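Local coordinates for flagellar brake protein YcgR (PDB 5Y6F) that slows the flagellar motor when bound to cyclic di-GMP, binding motor components and thereby lowering swimming and swarming motility, at residues L14-V19 against P106-V111. Numbering follows the deposited sequence.
Sequences LAVLGV and PTLWFV. With C2E (9,9'-[(2R,3R,3aS,5S,7aR,9R,10R,10aS,12S,14aR)-3,5,10,12-tetrahydroxy-5,12-dioxidooctahydro-2H,7H-difuro[3,2-d:3',2'-j][1,3,7,9,2,8]tetraoxadiphosphacyclododecine-2,9-diyl]bis(2-amino-1,9-dihydro-6H-purin-6-one)), chain D.
Val-16 of helix 13-25 lies over the start of segment 106-111, its CG2 3.8 Å from Pro-106 O. The contact is helix-on-sheet packing within the N-terminal PilZN (YcgR) domain: the helix runs across one face of the antiparallel sheet, its segment 14-19 at 60° to strand 108-111, with the axes of these two short elements 9.4 Å apart. The same methyl, CG2 of Val-16, also lies 3.8 Å from Thr-107 CA, against the backbone, while the CB of Thr-107 points away from the helix. Leu-108 makes the central contact. A chi1 of 58°, which tucks CG in between the main-chain N and C, directs the isobutyl group at the two valines of successive helical turns. There CD2 is wedged against the helix, 3.6 Å from Val-16 CG1 on one valine and 3.7 Å from Val-19 CB on the other; it also abuts the main chain at Val-16 O. Trp-109 turns to the other face of the sheet, where its ring meets Tyr-4 edge-to-face. With Phe-110 the strand returns to the helix side. Its chi1 of -169° swings the ring so that the CD1-CE1 side faces the methyls of Val-19, whose CG2 approaches obliquely to 3.8 Å from CD1, while Ala-80 and Val-82 of neighbouring strand 80-86 also touch the ring. The next residue, Val-111, belongs to the cyclic di-GMP pocket, and its backbone O comes within 3.6 Å of C61 of the ligand.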
ATOM      1  N   LEU A  14     -21.146  -3.691 -13.737  1.00 71.11           N
ATOM      2  CA  LEU A  14     -20.880  -2.260 -13.776  1.00 71.05           C
ATOM      3  C   LEU A  14     -20.020  -1.847 -12.597  1.00 70.59           C
ATOM      4  O   LEU A  14     -19.156  -0.979 -12.723  1.00 75.20           O
ATOM      5  CB  LEU A  14     -22.206  -1.493 -13.776  1.00 79.41           C
ATOM      6  CG  LEU A  14     -23.240  -1.798 -14.886  1.00 98.28           C
ATOM      7  CD1 LEU A  14     -22.591  -2.233 -16.238  1.00 97.94           C
ATOM      8  CD2 LEU A  14     -24.366  -2.791 -14.434  1.00104.90           C
ATOM      9  N   ALA A  15     -20.249  -2.459 -11.439  1.00 69.34           N
ATOM     10  CA  ALA A  15     -19.394  -2.237 -10.285  1.00 64.07           C
ATOM     11  C   ALA A  15     -17.943  -2.593 -10.596  1.00 58.38           C
ATOM     12  O   ALA A  15     -17.033  -1.762 -10.468  1.00 60.21           O
ATOM     13  CB  ALA A  15     -19.925  -3.065  -9.110  1.00 58.40           C
ATOM     14  N   VAL A  16     -17.710  -3.836 -11.018  1.00 61.44           N
ATOM     15  CA  VAL A  16     -16.359  -4.266 -11.382  1.00 57.56           C
ATOM     16  C   VAL A  16     -15.771  -3.324 -12.426  1.00 53.68           C
ATOM     17  O   VAL A  16     -14.602  -2.961 -12.373  1.00 54.46           O
ATOM     18  CB  VAL A  16     -16.402  -5.723 -11.883  1.00 55.73           C
ATOM     19  CG1 VAL A  16     -15.087  -6.087 -12.522  1.00 57.59           C
ATOM     20  CG2 VAL A  16     -16.711  -6.661 -10.727  1.00 56.99           C
ATOM     21  N   LEU A  17     -16.587  -2.915 -13.388  1.00 58.36           N
ATOM     22  CA  LEU A  17     -16.114  -2.097 -14.500  1.00 65.48           C
ATOM     23  C   LEU A  17     -15.761  -0.688 -14.042  1.00 61.48           C
ATOM     24  O   LEU A  17     -14.727  -0.139 -14.438  1.00 68.37           O
ATOM     25  CB  LEU A  17     -17.195  -2.041 -15.567  1.00 70.28           C
ATOM     26  CG  LEU A  17     -17.114  -2.668 -16.947  1.00 79.56           C
ATOM     27  CD1 LEU A  17     -18.307  -2.132 -17.754  1.00 78.40           C
ATOM     28  CD2 LEU A  17     -15.804  -2.355 -17.654  1.00 76.43           C
ATOM     29  N   GLY A  18     -16.640  -0.067 -13.245  1.00 54.84           N
ATOM     30  CA  GLY A  18     -16.312   1.223 -12.647  1.00 52.06           C
ATOM     31  C   GLY A  18     -14.926   1.235 -12.018  1.00 57.53           C
ATOM     32  O   GLY A  18     -14.108   2.113 -12.305  1.00 59.55           O
ATOM     33  N   VAL A  19     -14.633   0.258 -11.151  1.00 51.95           N
ATOM     34  CA  VAL A  19     -13.323   0.240 -10.478  1.00 50.45           C
ATOM     35  C   VAL A  19     -12.200   0.165 -11.505  1.00 49.83           C
ATOM     36  O   VAL A  19     -11.175   0.861 -11.390  1.00 49.72           O
ATOM     37  CB  VAL A  19     -13.235  -0.926  -9.466  1.00 49.99           C
ATOM     38  CG1 VAL A  19     -11.789  -1.067  -8.925  1.00 43.73           C
ATOM     39  CG2 VAL A  19     -14.203  -0.678  -8.277  1.00 47.56           C
ATOM     40  N   PRO A 106     -15.092 -11.575 -13.304  1.00 55.70           N
ATOM     41  CA  PRO A 106     -16.497 -11.385 -12.913  1.00 65.93           C
ATOM     42  C   PRO A 106     -16.669 -10.737 -11.520  1.00 67.64           C
ATOM     43  O   PRO A 106     -17.767 -10.257 -11.217  1.00 74.42           O
ATOM     44  CB  PRO A 106     -17.069 -12.812 -12.979  1.00 63.44           C
ATOM     45  CG  PRO A 106     -15.893 -13.697 -12.684  1.00 63.80           C
ATOM     46  CD  PRO A 106     -14.682 -12.989 -13.277  1.00 62.70           C
ATOM     47  N   THR A 107     -15.623 -10.679 -10.688  1.00 67.33           N
ATOM     48  CA  THR A 107     -15.672 -10.082  -9.350  1.00 49.74           C
ATOM     49  C   THR A 107     -14.307  -9.473  -9.030  1.00 48.04           C
ATOM     50  O   THR A 107     -13.296  -9.870  -9.600  1.00 52.41           O
ATOM     51  CB  THR A 107     -16.013 -11.108  -8.251  1.00 44.27           C
ATOM     52  OG1 THR A 107     -14.824 -11.841  -7.906  1.00 50.46           O
ATOM     53  CG2 THR A 107     -17.045 -12.148  -8.712  1.00 46.26           C
ATOM     54  N   LEU A 108     -14.307  -8.521  -8.103  1.00 47.10           N
ATOM     55  CA  LEU A 108     -13.084  -7.875  -7.651  1.00 43.85           C
ATOM     56  C   LEU A 108     -13.205  -7.382  -6.205  1.00 43.89           C
ATOM     57  O   LEU A 108     -14.295  -7.047  -5.742  1.00 45.36           O
ATOM     58  CB  LEU A 108     -12.716  -6.713  -8.577  1.00 46.90           C
ATOM     59  CG  LEU A 108     -13.758  -5.606  -8.744  1.00 52.76           C
ATOM     60  CD1 LEU A 108     -14.049  -4.935  -7.410  1.00 53.71           C
ATOM     61  CD2 LEU A 108     -13.294  -4.584  -9.770  1.00 45.13           C
ATOM     62  N   TRP A 109     -12.074  -7.330  -5.509  1.00 39.31           N
ATOM     63  CA  TRP A 109     -12.007  -6.833  -4.149  1.00 42.21           C
ATOM     64  C   TRP A 109     -11.640  -5.356  -4.201  1.00 47.73           C
ATOM     65  O   TRP A 109     -10.709  -4.959  -4.918  1.00 46.86           O
ATOM     66  CB  TRP A 109     -10.940  -7.590  -3.355  1.00 42.95           C
ATOM     67  CG  TRP A 109     -11.248  -9.009  -3.136  1.00 42.60           C
ATOM     68  CD1 TRP A 109     -10.693 -10.081  -3.803  1.00 38.46           C
ATOM     69  CD2 TRP A 109     -12.212  -9.560  -2.222  1.00 40.12           C
ATOM     70  NE1 TRP A 109     -11.207 -11.261  -3.297  1.00 38.17           N
ATOM     71  CE2 TRP A 109     -12.147 -10.972  -2.347  1.00 41.30           C
ATOM     72  CE3 TRP A 109     -13.088  -9.010  -1.282  1.00 38.36           C
ATOM     73  CZ2 TRP A 109     -12.964 -11.827  -1.601  1.00 42.37           C
ATOM     74  CZ3 TRP A 109     -13.874  -9.865  -0.521  1.00 38.79           C
ATOM     75  CH2 TRP A 109     -13.813 -11.246  -0.698  1.00 40.44           C
ATOM     76  N   PHE A 110     -12.392  -4.549  -3.478  1.00 40.05           N
ATOM     77  CA  PHE A 110     -12.129  -3.122  -3.360  1.00 38.73           C
ATOM     78  C   PHE A 110     -11.953  -2.917  -1.854  1.00 40.57           C
ATOM     79  O   PHE A 110     -12.934  -2.745  -1.147  1.00 37.56           O
ATOM     80  CB  PHE A 110     -13.273  -2.303  -3.914  1.00 42.97           C
ATOM     81  CG  PHE A 110     -12.954  -0.818  -4.068  1.00 45.21           C
ATOM     82  CD1 PHE A 110     -12.140  -0.373  -5.126  1.00 43.96           C
ATOM     83  CD2 PHE A 110     -13.493   0.121  -3.189  1.00 42.46           C
ATOM     84  CE1 PHE A 110     -11.835   0.982  -5.315  1.00 42.61           C
ATOM     85  CE2 PHE A 110     -13.215   1.519  -3.373  1.00 44.32           C
ATOM     86  CZ  PHE A 110     -12.383   1.943  -4.422  1.00 42.23           C
ATOM     87  N   VAL A 111     -10.719  -3.016  -1.353  1.00 36.73           N
ATOM     88  CA  VAL A 111     -10.480  -3.219   0.063  1.00 38.67           C
ATOM     89  C   VAL A 111     -10.248  -1.884   0.776  1.00 41.58           C
ATOM     90  O   VAL A 111      -9.309  -1.155   0.469  1.00 41.53           O
ATOM     91  CB  VAL A 111      -9.294  -4.157   0.270  1.00 38.62           C
ATOM     92  CG1 VAL A 111      -9.010  -4.275   1.745  1.00 35.99           C
ATOM     93  CG2 VAL A 111      -9.559  -5.569  -0.442  1.00 38.48           C
TER
HETATM   94  P1  C2E D 303       1.184   0.760   2.324  1.00 47.29           P
HETATM   95  O2P C2E D 303       0.108   1.735   2.995  1.00 55.43           O
HETATM   96  O1P C2E D 303       2.453   1.487   2.042  1.00 53.59           O
HETATM   97  O5' C2E D 303       1.433  -0.512   3.273  1.00 46.05           O
HETATM   98  C5' C2E D 303       2.576  -1.346   2.908  1.00 44.11           C
HETATM   99  C4' C2E D 303       2.636  -2.614   3.715  1.00 44.61           C
HETATM  100  O4' C2E D 303       2.687  -2.277   5.096  1.00 46.05           O
HETATM  101  C3' C2E D 303       1.344  -3.389   3.539  1.00 51.63           C
HETATM  102  O3' C2E D 303       1.407  -4.234   2.411  1.00 47.14           O
HETATM  103  C2' C2E D 303       1.356  -4.226   4.810  1.00 56.67           C
HETATM  104  O2' C2E D 303       2.283  -5.293   4.758  1.00 60.35           O
HETATM  105  C1' C2E D 303       1.894  -3.206   5.799  1.00 52.42           C
HETATM  106  N9  C2E D 303       0.794  -2.484   6.435  1.00 51.26           N
HETATM  107  C8  C2E D 303       0.424  -1.193   6.258  1.00 48.21           C
HETATM  108  N7  C2E D 303      -0.567  -0.925   7.053  1.00 47.20           N
HETATM  109  C5  C2E D 303      -0.875  -2.022   7.759  1.00 46.05           C
HETATM  110  C6  C2E D 303      -1.835  -2.318   8.730  1.00 45.68           C
HETATM  111  O6  C2E D 303      -2.623  -1.474   9.106  1.00 43.44           O
HETATM  112  N1  C2E D 303      -1.838  -3.551   9.246  1.00 52.65           N
HETATM  113  C2  C2E D 303      -0.953  -4.490   8.817  1.00 53.96           C
HETATM  114  N2  C2E D 303      -1.006  -5.758   9.333  1.00 61.66           N
HETATM  115  N3  C2E D 303      -0.066  -4.218   7.895  1.00 53.61           N
HETATM  116  C4  C2E D 303       0.001  -3.019   7.372  1.00 46.15           C
HETATM  117  P11 C2E D 303       0.119  -4.828   1.709  1.00 48.70           P
HETATM  118  O21 C2E D 303      -0.941  -5.419   2.766  1.00 42.53           O
HETATM  119  O11 C2E D 303       0.475  -5.683   0.574  1.00 50.61           O
HETATM  120  O5A C2E D 303      -0.560  -3.534   1.063  1.00 49.64           O
HETATM  121  C5A C2E D 303       0.090  -2.912  -0.010  1.00 44.25           C
HETATM  122  C4A C2E D 303      -0.535  -1.530  -0.306  1.00 42.88           C
HETATM  123  O4A C2E D 303      -1.928  -1.628  -0.613  1.00 43.73           O
HETATM  124  C3A C2E D 303      -0.478  -0.652   0.919  1.00 44.58           C
HETATM  125  O3A C2E D 303       0.733   0.096   0.945  1.00 39.88           O
HETATM  126  C2A C2E D 303      -1.651   0.317   0.647  1.00 40.81           C
HETATM  127  O2A C2E D 303      -1.415   1.157  -0.480  1.00 40.79           O
HETATM  128  C1A C2E D 303      -2.675  -0.607   0.055  1.00 42.18           C
HETATM  129  N91 C2E D 303      -3.674  -1.137   0.985  1.00 45.01           N
HETATM  130  C81 C2E D 303      -3.822  -2.400   1.455  1.00 41.54           C
HETATM  131  N71 C2E D 303      -4.870  -2.475   2.176  1.00 40.53           N
HETATM  132  C51 C2E D 303      -5.466  -1.258   2.237  1.00 40.25           C
HETATM  133  C61 C2E D 303      -6.624  -0.776   2.853  1.00 41.61           C
HETATM  134  O61 C2E D 303      -7.288  -1.560   3.505  1.00 44.12           O
HETATM  135  N11 C2E D 303      -6.931   0.548   2.721  1.00 42.65           N
HETATM  136  C21 C2E D 303      -6.144   1.356   1.934  1.00 45.87           C
HETATM  137  N21 C2E D 303      -6.519   2.673   1.761  1.00 42.43           N
HETATM  138  N31 C2E D 303      -5.067   0.893   1.293  1.00 36.89           N
HETATM  139  C41 C2E D 303      -4.717  -0.381   1.456  1.00 44.53           C